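Long-range contacts in L-lysine 6-oxidase (Marinomonas mediterranea, PDB 3WEU), which oxidises the side-chain amine of free L-lysine with a cysteine tryptophylquinone cofactor, releasing the hydrogen peroxide that makes it antibacterial: residues A[5-10]-A[59-64]; A[312-317]-A[586-591]; A[345-350]-A[362-367]; A[656-661]-A[678-683]. One frame throughout, in Å; residues are numbered along the deposited sequence.

In the fold
Interaction 1 lies in the N-terminal family region, joining strands 4-13 and 58-66 of the large mixed β-sheet. Interactions 2, 3 and 4 follow in later parts of the chain. The loop pairing of interaction 3 falls within the 268 residues that separate the two segments of interaction 2; their centres are 22 Å apart, yet their nearest atoms are about 7 Å apart and do not touch. Interaction 4, a separate two-stranded sheet near the C-terminus, is likewise 22 Å from interaction 2, centre to centre, but 43 Å from interaction 1. The four contacts thus lie in distinct parts of the subunit: sheet, strand-to-loop junction, irregular connection and peripheral sheet.

Interaction 1: residues A[5-10]-A[59-64]; sequences VHPSIG and QGQVFK
F63 packs against V5, P7 and G10 where strands 4-13 and 58-66 run antiparallel in the large mixed β-sheet of the N-terminal region. The register rests on one bridge, the hydrogen-bonded pair H6 and K64. K64 N donates to H6 O at 2.8 Å, and H6 N returns a bond to K64 O at 2.9 Å; much of what ties K64 to this contact is therefore its backbone, since its extended chain leads away beyond CB. The peptide bond before P7 is cis, and here strand 4-13 departs from its partner: S8 and I9 point away, and the chain comes back only at G10. The F63 ring packs against this detour. Its chi1 of -68° sets CG beside the backbone N, a placement that brings CD2 to 3.8 Å from P7 CD. P7 O meets the same ring at its edge, near the ring plane, 3.5 Å from F63 CE2. At the far end of the ring, F63 CZ lies 3.7 Å from G10 CA, an approach eased by the missing side chain. L193, V195 and M244 of neighbouring strands also touch this phenylalanine, while H6 ND1 reaches D435 of helix 433-439. P7 has a second neighbour in Q61, the proline ring and the glutamine chain running alongside each other and pointing opposite ways. The Q61 amide is gripped at both ends, which should fix its rotation: OE1 is hydrogen-bonded to V11 N, and NE2 donates to V62 O, leaving Q61 NE2 3.5 Å from P7 CG.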
loop_
_atom_site.group_PDB
_atom_site.type_symbol
_atom_site.label_atom_id
_atom_site.label_comp_id
_atom_site.label_asym_id
_atom_site.label_seq_id
_atom_site.Cartn_x
_atom_site.Cartn_y
_atom_site.Cartn_z
ATOM N N VAL A 5 15.926 -27.240 40.546
ATOM C CA VAL A 5 15.197 -25.985 40.429
ATOM C C VAL A 5 13.826 -26.289 39.811
ATOM O O VAL A 5 13.699 -27.127 38.905
ATOM C CB VAL A 5 15.977 -25.041 39.538
ATOM C CG1 VAL A 5 15.194 -23.778 39.156
ATOM C CG2 VAL A 5 17.329 -24.709 40.169
ATOM N N HIS A 6 12.811 -25.689 40.380
ATOM C CA HIS A 6 11.466 -25.792 39.822
ATOM C C HIS A 6 10.815 -24.412 39.721
ATOM O O HIS A 6 10.992 -23.559 40.621
ATOM C CB HIS A 6 10.604 -26.716 40.629
ATOM C CG HIS A 6 11.119 -28.111 40.681
ATOM N ND1 HIS A 6 11.028 -28.971 39.608
ATOM C CD2 HIS A 6 11.728 -28.811 41.682
ATOM C CE1 HIS A 6 11.612 -30.119 39.925
ATOM N NE2 HIS A 6 12.022 -30.051 41.184
ATOM N N PRO A 7 9.997 -24.205 38.694
ATOM C CA PRO A 7 9.685 -25.193 37.628
ATOM C C PRO A 7 10.906 -25.447 36.681
ATOM O O PRO A 7 11.788 -24.621 36.538
ATOM C CB PRO A 7 8.612 -24.465 36.793
ATOM C CG PRO A 7 8.930 -23.015 36.963
ATOM C CD PRO A 7 9.323 -22.911 38.456
ATOM N N SER A 8 10.921 -26.593 36.030
ATOM C CA SER A 8 11.946 -26.877 34.996
ATOM C C SER A 8 11.859 -25.940 33.782
ATOM O O SER A 8 12.906 -25.593 33.151
ATOM C CB SER A 8 11.836 -28.356 34.600
ATOM O OG SER A 8 10.651 -28.575 33.887
ATOM N N ILE A 9 10.652 -25.510 33.418
ATOM C CA ILE A 9 10.476 -24.571 32.372
ATOM C C ILE A 9 9.539 -23.485 32.898
ATOM O O ILE A 9 8.362 -23.701 33.009
ATOM C CB ILE A 9 9.915 -25.199 31.074
ATOM C CG1 ILE A 9 10.849 -26.289 30.512
ATOM C CG2 ILE A 9 9.768 -24.112 30.028
ATOM C CD1 ILE A 9 10.272 -27.146 29.359
ATOM N N GLY A 10 10.078 -22.314 33.214
ATOM C CA GLY A 10 9.244 -21.233 33.729
ATOM C C GLY A 10 8.483 -20.519 32.625
ATOM O O GLY A 10 8.875 -20.550 31.461
ATOM N N GLN A 59 3.120 -10.961 34.126
ATOM C CA GLN A 59 3.116 -12.126 35.005
ATOM C C GLN A 59 4.527 -12.605 35.129
ATOM O O GLN A 59 5.193 -12.881 34.121
ATOM C CB GLN A 59 2.315 -13.275 34.420
ATOM C CG GLN A 59 2.391 -14.632 35.113
ATOM C CD GLN A 59 1.386 -15.613 34.460
ATOM O OE1 GLN A 59 0.233 -15.312 34.426
ATOM N NE2 GLN A 59 1.826 -16.600 33.852
ATOM N N GLY A 60 4.948 -12.788 36.367
ATOM C CA GLY A 60 6.277 -13.272 36.655
ATOM C C GLY A 60 6.295 -14.668 37.112
ATOM O O GLY A 60 5.285 -15.149 37.649
ATOM N N GLN A 61 7.394 -15.391 36.829
ATOM C CA GLN A 61 7.593 -16.743 37.351
ATOM C C GLN A 61 8.493 -16.766 38.552
ATOM O O GLN A 61 9.642 -16.333 38.459
ATOM C CB GLN A 61 8.186 -17.640 36.293
ATOM C CG GLN A 61 8.498 -19.034 36.739
ATOM C CD GLN A 61 7.248 -19.886 36.766
ATOM O OE1 GLN A 61 6.654 -20.160 35.735
ATOM N NE2 GLN A 61 6.863 -20.312 37.932
ATOM N N VAL A 62 8.004 -17.365 39.639
ATOM C CA VAL A 62 8.845 -17.709 40.807
ATOM C C VAL A 62 9.527 -19.016 40.545
ATOM O O VAL A 62 8.893 -19.982 40.092
ATOM C CB VAL A 62 8.003 -17.825 42.084
ATOM C CG1 VAL A 62 8.814 -18.283 43.285
ATOM C CG2 VAL A 62 7.315 -16.503 42.368
ATOM N N PHE A 63 10.829 -19.070 40.802
ATOM C CA PHE A 63 11.555 -20.310 40.810
ATOM C C PHE A 63 12.069 -20.570 42.217
ATOM O O PHE A 63 12.443 -19.618 42.942
ATOM C CB PHE A 63 12.783 -20.273 39.897
ATOM C CG PHE A 63 12.506 -20.193 38.422
ATOM C CD1 PHE A 63 12.277 -19.007 37.835
ATOM C CD2 PHE A 63 12.640 -21.330 37.607
ATOM C CE1 PHE A 63 12.069 -18.913 36.467
ATOM C CE2 PHE A 63 12.467 -21.246 36.217
ATOM C CZ PHE A 63 12.187 -20.034 35.635
ATOM N N LYS A 64 12.094 -21.836 42.582
ATOM C CA LYS A 64 12.504 -22.333 43.919
ATOM C C LYS A 64 13.575 -23.394 43.682
ATOM O O LYS A 64 13.610 -24.043 42.615
ATOM C CB LYS A 64 11.361 -22.924 44.623
ATOM C CG LYS A 64 10.282 -21.885 44.926
ATOM C CD LYS A 64 9.153 -22.495 45.765
ATOM C CE LYS A 64 7.976 -21.532 45.828
ATOM N NZ LYS A 64 6.858 -22.110 46.646
#

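Interaction 2: residues A[312-317]-A[586-591]; sequences VSNVQS and PWDVLT. With EDO (1,2-ethanediol), chain J.
V312 O accepts two consecutive backbone N-H groups, those of W587 and D588, and the two arrive from very different directions. W587 N, at 3.0 Å from V312 O, is tilted only 15° from the carbonyl plane. D588 N, at 3.1 Å from V312 O, stands well above that plane, 67° out of it and off the lone pairs. One loop carbonyl is thus docked at the start of strand 588-590, which itself pairs with strand 609-611. Beside this polar point V312 makes the apolar part of the contact: its CG1, placed beside the backbone N by a chi1 of -70°, lies 3.7 Å from P586 CB. The same methyl comes within 4.2 Å of V589 CG1, and I632 touches all three side chains. On the other flank the N314 and D588 side chains cross at about a right angle, their flat ends turned only modestly against each other. Y579 OH is hydrogen-bonded both to D588 OD1 and to the backbone N of N314, while the side-chain N314 OD1 pairs with Q609 NE2. W587 NE1 donates at 3.1 Å, in the indole plane, to O2 of an ethanediol, probably from the crystallisation liquor and also hydrogen-bonded to Y577 OH. P582 and T517, which touch V312 and W587, adjoin in sequence the cross-linked cofactor residues W581 and C516. Two N-H groups, one from the residue before the strand and one from its first residue, satisfy V312 O and would probably polarise that carbonyl.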
loop_
_atom_site.group_PDB
_atom_site.type_symbol
_atom_site.label_atom_id
_atom_site.label_comp_id
_atom_site.label_asym_id
_atom_site.label_seq_id
_atom_site.Cartn_x
_atom_site.Cartn_y
_atom_site.Cartn_z
ATOM N N VAL A 312 -15.311 -19.809 24.629
ATOM C CA VAL A 312 -14.410 -19.112 23.746
ATOM C C VAL A 312 -14.541 -19.519 22.293
ATOM O O VAL A 312 -13.826 -18.966 21.456
ATOM C CB VAL A 312 -12.953 -19.226 24.234
ATOM C CG1 VAL A 312 -12.693 -18.431 25.500
ATOM C CG2 VAL A 312 -12.578 -20.664 24.484
ATOM N N SER A 313 -15.424 -20.482 21.987
ATOM C CA SER A 313 -15.579 -21.012 20.627
ATOM C C SER A 313 -16.932 -21.706 20.558
ATOM O O SER A 313 -17.492 -22.100 21.614
ATOM C CB SER A 313 -14.438 -21.988 20.323
ATOM O OG SER A 313 -14.444 -23.068 21.220
ATOM N N ASN A 314 -17.388 -21.998 19.341
ATOM C CA ASN A 314 -18.587 -22.780 19.113
ATOM C C ASN A 314 -18.202 -24.163 18.627
ATOM O O ASN A 314 -17.987 -24.375 17.446
ATOM C CB ASN A 314 -19.522 -22.073 18.150
ATOM C CG ASN A 314 -20.128 -20.853 18.772
ATOM O OD1 ASN A 314 -20.601 -20.896 19.891
ATOM N ND2 ASN A 314 -20.082 -19.737 18.066
ATOM N N VAL A 315 -18.133 -25.079 19.600
ATOM C CA VAL A 315 -17.749 -26.441 19.363
ATOM C C VAL A 315 -18.769 -27.378 19.996
ATOM O O VAL A 315 -18.441 -28.353 20.697
ATOM C CB VAL A 315 -16.344 -26.698 19.947
ATOM C CG1 VAL A 315 -15.318 -26.026 19.053
ATOM C CG2 VAL A 315 -16.308 -26.268 21.453
ATOM N N GLN A 316 -20.036 -27.138 19.683
ATOM C CA GLN A 316 -21.138 -27.894 20.249
ATOM C C GLN A 316 -21.044 -29.378 19.887
ATOM O O GLN A 316 -21.468 -30.228 20.643
ATOM C CB GLN A 316 -22.456 -27.307 19.740
ATOM C CG GLN A 316 -22.763 -25.924 20.246
ATOM C CD GLN A 316 -22.046 -24.785 19.536
ATOM O OE1 GLN A 316 -21.217 -24.951 18.615
ATOM N NE2 GLN A 316 -22.287 -23.595 20.055
ATOM N N SER A 317 -20.453 -29.693 18.752
ATOM C CA SER A 317 -20.272 -31.105 18.402
ATOM C C SER A 317 -19.462 -31.883 19.395
ATOM O O SER A 317 -19.573 -33.102 19.424
ATOM C CB SER A 317 -19.663 -31.228 17.004
ATOM O OG SER A 317 -18.284 -31.024 16.956
ATOM N N PRO A 586 -9.143 -16.479 22.102
ATOM C CA PRO A 586 -10.584 -16.669 22.048
ATOM C C PRO A 586 -11.191 -16.065 20.814
ATOM O O PRO A 586 -10.595 -15.144 20.191
ATOM C CB PRO A 586 -11.090 -15.906 23.295
ATOM C CG PRO A 586 -9.945 -15.912 24.188
ATOM C CD PRO A 586 -8.738 -15.739 23.311
ATOM N N TRP A 587 -12.346 -16.558 20.436
ATOM C CA TRP A 587 -13.031 -16.085 19.235
ATOM C C TRP A 587 -14.456 -15.720 19.451
ATOM O O TRP A 587 -14.875 -14.621 19.030
ATOM C CB TRP A 587 -12.859 -17.101 18.118
ATOM C CG TRP A 587 -13.109 -16.585 16.754
ATOM C CD1 TRP A 587 -14.006 -17.058 15.828
ATOM C CD2 TRP A 587 -12.404 -15.518 16.123
ATOM N NE1 TRP A 587 -13.893 -16.331 14.689
ATOM C CE2 TRP A 587 -12.922 -15.383 14.837
ATOM C CE3 TRP A 587 -11.431 -14.655 16.540
ATOM C CZ2 TRP A 587 -12.471 -14.424 13.954
ATOM C CZ3 TRP A 587 -10.986 -13.660 15.653
ATOM C CH2 TRP A 587 -11.522 -13.568 14.389
ATOM N N ASP A 588 -15.240 -16.629 20.054
ATOM C CA ASP A 588 -16.656 -16.391 20.294
ATOM C C ASP A 588 -16.846 -16.353 21.801
ATOM O O ASP A 588 -16.668 -17.365 22.463
ATOM C CB ASP A 588 -17.471 -17.485 19.665
ATOM C CG ASP A 588 -17.055 -17.748 18.235
ATOM O OD1 ASP A 588 -16.203 -18.618 17.984
ATOM O OD2 ASP A 588 -17.532 -17.010 17.367
ATOM N N VAL A 589 -17.133 -15.163 22.317
ATOM C CA VAL A 589 -17.142 -14.893 23.766
ATOM C C VAL A 589 -18.352 -14.102 24.171
ATOM O O VAL A 589 -19.002 -13.451 23.316
ATOM C CB VAL A 589 -15.875 -14.143 24.207
ATOM C CG1 VAL A 589 -14.640 -14.976 23.982
ATOM C CG2 VAL A 589 -15.760 -12.779 23.571
ATOM N N LEU A 590 -18.666 -14.135 25.475
ATOM C CA LEU A 590 -19.860 -13.456 26.011
ATOM C C LEU A 590 -19.492 -12.089 26.523
ATOM O O LEU A 590 -18.446 -11.925 27.211
ATOM C CB LEU A 590 -20.473 -14.303 27.146
ATOM C CG LEU A 590 -20.902 -15.734 26.802
ATOM C CD1 LEU A 590 -21.534 -16.349 28.054
ATOM C CD2 LEU A 590 -21.935 -15.653 25.682
ATOM N N THR A 591 -20.305 -11.085 26.172
ATOM C CA THR A 591 -20.133 -9.796 26.716
ATOM C C THR A 591 -20.420 -9.831 28.194
ATOM O O THR A 591 -21.341 -10.507 28.663
ATOM C CB THR A 591 -21.068 -8.753 26.073
ATOM O OG1 THR A 591 -22.398 -9.300 26.110
ATOM C CG2 THR A 591 -20.672 -8.497 24.677
HETATM C C1 EDO J . -16.114 -13.818 12.120
HETATM O O1 EDO J . -15.541 -13.524 13.390
HETATM C C2 EDO J . -16.561 -15.282 12.198
HETATM O O2 EDO J . -15.439 -16.163 11.968
#

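Interaction 3: residues A[345-350]-A[362-367]; sequences YFRQLD and QVLMSS
The R347 guanidinium presents its edge to two successive carbonyls, V363 O and L364 O. R347 NE donates almost straight to V363 O at 2.8 Å, meeting it nearly head-on, with the oxygen in the guanidinium plane. The bond from R347 NH2 to L364 O is longer, 3.1 Å, and more bent, 141° at the hydrogen, but it uses a carbonyl lone pair. An extended run from CG to NE carries the group across to them. NH1 is hydrogen-bonded to L403 O, and the buried arginine therefore gathers backbone oxygens from separate parts of the chain. A second flat group, the Y345 ring, is met at its edge: S366 CB lies in the ring plane, 3.7 Å from Y345 CE1. At the other end the D350 carboxylate and Q362 amide stand with their planes 75° apart. Q362 NE2 reaches D350 OD2 on its syn side at 2.9 Å, and a bend at chi2 in the glutamine lets the amide turn back toward D350 although its CB leads away. D350 OD1 is held by Q361 N, while Q362 OE1 accepts from K401 N. Both segments are irregular and run roughly antiparallel, 162° apart, between helix 336-344 and strand 381-382. Backbone bonds from Y345 and R347 to M377, and from L364 to L376, hold both to the same later piece of chain; the arrangement is a long connection without regular strands, braced by arginine-to-carbonyl bonds.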
loop_
_atom_site.group_PDB
_atom_site.type_symbol
_atom_site.label_atom_id
_atom_site.label_comp_id
_atom_site.label_asym_id
_atom_site.label_seq_id
_atom_site.Cartn_x
_atom_site.Cartn_y
_atom_site.Cartn_z
ATOM N N TYR A 345 -14.452 -42.235 18.376
ATOM C CA TYR A 345 -14.639 -40.935 17.752
ATOM C C TYR A 345 -13.436 -40.027 17.817
ATOM O O TYR A 345 -13.451 -38.914 17.200
ATOM C CB TYR A 345 -15.844 -40.247 18.385
ATOM C CG TYR A 345 -17.214 -40.696 17.890
ATOM C CD1 TYR A 345 -17.493 -40.842 16.500
ATOM C CD2 TYR A 345 -18.252 -40.935 18.778
ATOM C CE1 TYR A 345 -18.800 -41.188 16.052
ATOM C CE2 TYR A 345 -19.540 -41.296 18.334
ATOM C CZ TYR A 345 -19.801 -41.371 16.993
ATOM O OH TYR A 345 -21.010 -41.671 16.579
ATOM N N PHE A 346 -12.384 -40.447 18.536
ATOM C CA PHE A 346 -11.111 -39.698 18.555
ATOM C C PHE A 346 -10.276 -40.084 17.374
ATOM O O PHE A 346 -10.207 -41.246 17.006
ATOM C CB PHE A 346 -10.383 -39.865 19.880
ATOM C CG PHE A 346 -11.023 -39.056 20.996
ATOM C CD1 PHE A 346 -12.263 -39.376 21.500
ATOM C CD2 PHE A 346 -10.355 -37.986 21.503
ATOM C CE1 PHE A 346 -12.863 -38.603 22.486
ATOM C CE2 PHE A 346 -10.908 -37.179 22.480
ATOM C CZ PHE A 346 -12.173 -37.472 22.973
ATOM N N ARG A 347 -9.679 -39.065 16.725
ATOM C CA ARG A 347 -8.720 -39.331 15.647
ATOM C C ARG A 347 -7.469 -40.002 16.180
ATOM O O ARG A 347 -6.849 -39.566 17.186
ATOM C CB ARG A 347 -8.331 -38.079 14.875
ATOM C CG ARG A 347 -9.495 -37.310 14.265
ATOM C CD ARG A 347 -8.990 -36.250 13.257
ATOM N NE ARG A 347 -10.186 -35.538 12.836
ATOM C CZ ARG A 347 -10.817 -34.599 13.565
ATOM N NH1 ARG A 347 -10.353 -34.140 14.686
ATOM N NH2 ARG A 347 -11.929 -34.082 13.120
ATOM N N GLN A 348 -7.118 -41.116 15.521
ATOM C CA GLN A 348 -5.810 -41.715 15.727
ATOM C C GLN A 348 -4.768 -40.739 15.197
ATOM O O GLN A 348 -5.088 -39.840 14.384
ATOM C CB GLN A 348 -5.782 -43.071 15.009
ATOM C CG GLN A 348 -6.745 -44.089 15.611
ATOM C CD GLN A 348 -6.278 -44.617 16.971
ATOM O OE1 GLN A 348 -5.130 -44.951 17.139
ATOM N NE2 GLN A 348 -7.134 -44.582 17.957
ATOM N N LEU A 349 -3.516 -40.898 15.644
ATOM C CA LEU A 349 -2.418 -40.061 15.173
ATOM C C LEU A 349 -1.898 -40.450 13.811
ATOM O O LEU A 349 -1.772 -41.639 13.563
ATOM C CB LEU A 349 -1.214 -40.030 16.125
ATOM C CG LEU A 349 -1.402 -39.149 17.375
ATOM C CD1 LEU A 349 -2.440 -39.767 18.298
ATOM C CD2 LEU A 349 -0.077 -38.995 18.120
ATOM N N ASP A 350 -1.585 -39.466 12.970
ATOM C CA ASP A 350 -0.900 -39.761 11.721
ATOM C C ASP A 350 0.507 -40.281 12.046
ATOM O O ASP A 350 1.120 -39.904 13.041
ATOM C CB ASP A 350 -0.709 -38.506 10.866
ATOM C CG ASP A 350 -1.965 -38.090 10.147
ATOM O OD1 ASP A 350 -3.003 -38.717 10.397
ATOM O OD2 ASP A 350 -1.926 -37.101 9.368
ATOM N N GLN A 362 -6.463 -36.392 8.365
ATOM C CA GLN A 362 -7.080 -35.791 7.194
ATOM C C GLN A 362 -8.552 -36.080 7.082
ATOM O O GLN A 362 -9.189 -35.622 6.139
ATOM C CB GLN A 362 -6.292 -36.160 5.902
ATOM C CG GLN A 362 -5.073 -35.317 5.681
ATOM C CD GLN A 362 -4.080 -35.406 6.853
ATOM O OE1 GLN A 362 -4.011 -34.537 7.712
ATOM N NE2 GLN A 362 -3.328 -36.476 6.893
ATOM N N VAL A 363 -9.100 -36.864 8.028
ATOM C CA VAL A 363 -10.486 -37.204 8.066
ATOM C C VAL A 363 -11.226 -36.282 9.036
ATOM O O VAL A 363 -10.911 -36.192 10.216
ATOM C CB VAL A 363 -10.684 -38.659 8.511
ATOM C CG1 VAL A 363 -12.135 -39.070 8.422
ATOM C CG2 VAL A 363 -9.888 -39.616 7.590
ATOM N N LEU A 364 -12.247 -35.628 8.524
ATOM C CA LEU A 364 -13.028 -34.722 9.365
ATOM C C LEU A 364 -14.063 -35.483 10.160
ATOM O O LEU A 364 -14.099 -35.356 11.359
ATOM C CB LEU A 364 -13.753 -33.725 8.491
ATOM C CG LEU A 364 -14.785 -32.866 9.197
ATOM C CD1 LEU A 364 -14.050 -31.992 10.179
ATOM C CD2 LEU A 364 -15.597 -32.024 8.208
ATOM N N MET A 365 -14.934 -36.237 9.476
ATOM C CA MET A 365 -16.167 -36.806 10.078
ATOM C C MET A 365 -16.067 -38.313 10.328
ATOM O O MET A 365 -15.318 -39.018 9.630
ATOM C CB MET A 365 -17.398 -36.616 9.179
ATOM C CG MET A 365 -17.769 -35.220 8.814
ATOM S SD MET A 365 -18.186 -34.301 10.309
ATOM C CE MET A 365 -18.970 -32.884 9.572
ATOM N N SER A 366 -16.918 -38.803 11.196
ATOM C CA SER A 366 -17.085 -40.296 11.382
ATOM C C SER A 366 -17.603 -40.971 10.125
ATOM O O SER A 366 -17.232 -42.099 9.873
ATOM C CB SER A 366 -18.109 -40.509 12.515
ATOM O OG SER A 366 -19.271 -39.723 12.245
ATOM N N SER A 367 -18.436 -40.278 9.329
ATOM C CA SER A 367 -19.053 -40.802 8.146
ATOM C C SER A 367 -19.617 -39.667 7.354
ATOM O O SER A 367 -19.900 -38.617 7.893
ATOM C CB SER A 367 -20.230 -41.657 8.533
ATOM O OG SER A 367 -20.868 -42.216 7.466
#

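Interaction 4: residues A[656-661]-A[678-683]; sequences DFKEVL and VFFINA
D656 and F680 form the tight end of a small antiparallel two-stranded sheet, strands 656-661 and 675-680, whose connection includes helix 662-666. D656 CB sits over one face of the F680 ring, a CH-pi contact with the carbon 3.6 Å from the ring centroid. F680 can offer that face because chi1 of 59° wedges CG between its backbone N and carbonyl carbon, the crowded position. D656 and F680 are also a hydrogen-bonded pair of the sheet, F680 N donating to D656 O at 3.0 Å. K658 and V678 form the next hydrogen-bonded pair. Between them, on the opposite face of the sheet, the non-hydrogen-bonded pair F657 and F679 packs its rings obliquely, planes 56° apart. F657 CD1 lies over one face of F679, 3.7 Å from its CE2. Further partners continue this aromatic patch, H603 stacking on F657 and R614 making a cation-pi contact with F679. Toward the other end the packing is looser. V660 CG2 only comes within 4.0 Å of V678 CG2, and K658 extends from the exposed surface with CE 4.2 Å from F680 CE1. At the D656 end, D656 OD1 is paired with K685 in a salt bridge, and a water also donates to D656 OD1 at 2.9 Å while accepting from N682 N at 2.7 Å.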
loop_
_atom_site.group_PDB
_atom_site.type_symbol
_atom_site.label_atom_id
_atom_site.label_comp_id
_atom_site.label_asym_id
_atom_site.label_seq_id
_atom_site.Cartn_x
_atom_site.Cartn_y
_atom_site.Cartn_z
ATOM N N ASP A 656 -14.345 2.646 18.144
ATOM C CA ASP A 656 -15.528 3.285 17.685
ATOM C C ASP A 656 -16.507 2.254 17.228
ATOM O O ASP A 656 -16.163 1.055 17.065
ATOM C CB ASP A 656 -15.197 4.140 16.468
ATOM C CG ASP A 656 -14.824 5.528 16.797
ATOM O OD1 ASP A 656 -14.211 5.793 17.907
ATOM O OD2 ASP A 656 -15.093 6.314 15.854
ATOM N N PHE A 657 -17.685 2.724 16.871
ATOM C CA PHE A 657 -18.760 1.837 16.572
ATOM C C PHE A 657 -19.688 2.461 15.580
ATOM O O PHE A 657 -20.005 3.613 15.730
ATOM C CB PHE A 657 -19.485 1.554 17.864
ATOM C CG PHE A 657 -20.743 0.805 17.704
ATOM C CD1 PHE A 657 -20.703 -0.563 17.558
ATOM C CD2 PHE A 657 -21.986 1.456 17.744
ATOM C CE1 PHE A 657 -21.884 -1.318 17.457
ATOM C CE2 PHE A 657 -23.151 0.724 17.604
ATOM C CZ PHE A 657 -23.098 -0.671 17.447
ATOM N N LYS A 658 -20.175 1.705 14.610
ATOM C CA LYS A 658 -21.225 2.197 13.744
ATOM C C LYS A 658 -22.194 1.126 13.545
ATOM O O LYS A 658 -21.804 -0.064 13.327
ATOM C CB LYS A 658 -20.624 2.607 12.406
ATOM C CG LYS A 658 -21.573 3.436 11.524
ATOM C CD LYS A 658 -20.832 4.230 10.434
ATOM C CE LYS A 658 -19.332 4.377 10.747
ATOM N NZ LYS A 658 -18.753 5.665 10.305
ATOM N N GLU A 659 -23.457 1.492 13.596
ATOM C CA GLU A 659 -24.539 0.548 13.325
ATOM C C GLU A 659 -24.967 0.770 11.895
ATOM O O GLU A 659 -25.513 1.855 11.556
ATOM C CB GLU A 659 -25.660 0.794 14.301
ATOM C CG GLU A 659 -26.849 -0.123 14.143
ATOM C CD GLU A 659 -27.941 0.083 15.205
ATOM O OE1 GLU A 659 -27.686 0.667 16.297
ATOM O OE2 GLU A 659 -29.063 -0.382 14.929
ATOM N N VAL A 660 -24.711 -0.211 11.022
ATOM C CA VAL A 660 -24.984 -0.022 9.584
ATOM C C VAL A 660 -26.309 -0.710 9.287
ATOM O O VAL A 660 -26.462 -1.901 9.588
ATOM C CB VAL A 660 -23.885 -0.678 8.754
ATOM C CG1 VAL A 660 -24.238 -0.728 7.269
ATOM C CG2 VAL A 660 -22.520 -0.041 9.017
ATOM N N LEU A 661 -27.265 0.001 8.714
ATOM C CA LEU A 661 -28.521 -0.576 8.346
ATOM C C LEU A 661 -28.361 -1.480 7.128
ATOM O O LEU A 661 -27.648 -1.113 6.191
ATOM C CB LEU A 661 -29.577 0.501 8.113
ATOM C CG LEU A 661 -29.801 1.423 9.310
ATOM C CD1 LEU A 661 -30.836 2.444 8.915
ATOM C CD2 LEU A 661 -30.181 0.693 10.636
ATOM N N VAL A 678 -20.702 -2.599 13.710
ATOM C CA VAL A 678 -19.320 -2.588 13.251
ATOM C C VAL A 678 -18.436 -1.840 14.227
ATOM O O VAL A 678 -18.648 -0.664 14.518
ATOM C CB VAL A 678 -19.240 -1.882 11.859
ATOM C CG1 VAL A 678 -17.818 -1.835 11.357
ATOM C CG2 VAL A 678 -20.120 -2.623 10.884
ATOM N N PHE A 679 -17.459 -2.560 14.754
ATOM C CA PHE A 679 -16.499 -2.017 15.635
ATOM C C PHE A 679 -15.237 -1.718 14.874
ATOM O O PHE A 679 -14.854 -2.460 13.961
ATOM C CB PHE A 679 -16.195 -3.034 16.744
ATOM C CG PHE A 679 -17.317 -3.159 17.736
ATOM C CD1 PHE A 679 -18.315 -4.048 17.510
ATOM C CD2 PHE A 679 -17.375 -2.318 18.841
ATOM C CE1 PHE A 679 -19.376 -4.170 18.364
ATOM C CE2 PHE A 679 -18.411 -2.451 19.721
ATOM C CZ PHE A 679 -19.412 -3.398 19.508
ATOM N N PHE A 680 -14.568 -0.643 15.232
ATOM C CA PHE A 680 -13.293 -0.329 14.598
ATOM C C PHE A 680 -12.502 0.622 15.439
ATOM O O PHE A 680 -13.009 1.122 16.442
ATOM C CB PHE A 680 -13.523 0.255 13.213
ATOM C CG PHE A 680 -14.342 1.520 13.194
ATOM C CD1 PHE A 680 -15.686 1.506 13.380
ATOM C CD2 PHE A 680 -13.712 2.739 12.971
ATOM C CE1 PHE A 680 -16.444 2.676 13.333
ATOM C CE2 PHE A 680 -14.456 3.927 12.915
ATOM C CZ PHE A 680 -15.818 3.888 13.093
ATOM N N ILE A 681 -11.261 0.813 15.062
ATOM C CA ILE A 681 -10.367 1.750 15.738
ATOM C C ILE A 681 -10.133 2.970 14.829
ATOM O O ILE A 681 -9.601 2.881 13.701
ATOM C CB ILE A 681 -9.046 1.091 16.023
ATOM C CG1 ILE A 681 -9.286 -0.093 17.003
ATOM C CG2 ILE A 681 -8.087 2.072 16.653
ATOM C CD1 ILE A 681 -8.059 -0.887 17.208
ATOM N N ASN A 682 -10.570 4.106 15.321
ATOM C CA ASN A 682 -10.483 5.313 14.547
ATOM C C ASN A 682 -9.052 5.741 14.641
ATOM O O ASN A 682 -8.559 6.135 15.712
ATOM C CB ASN A 682 -11.445 6.366 15.067
ATOM C CG ASN A 682 -11.451 7.626 14.180
ATOM O OD1 ASN A 682 -10.410 8.058 13.667
ATOM N ND2 ASN A 682 -12.612 8.215 14.032
ATOM N N ALA A 683 -8.414 5.420 13.527
ATOM C CA ALA A 683 -7.230 5.986 12.942
ATOM C C ALA A 683 -6.855 7.284 13.621
ATOM O O ALA A 683 -5.774 7.372 14.179
ATOM C CB ALA A 683 -7.490 6.168 11.445
HETATM O O HOH W 1 -11.564 4.616 17.787
#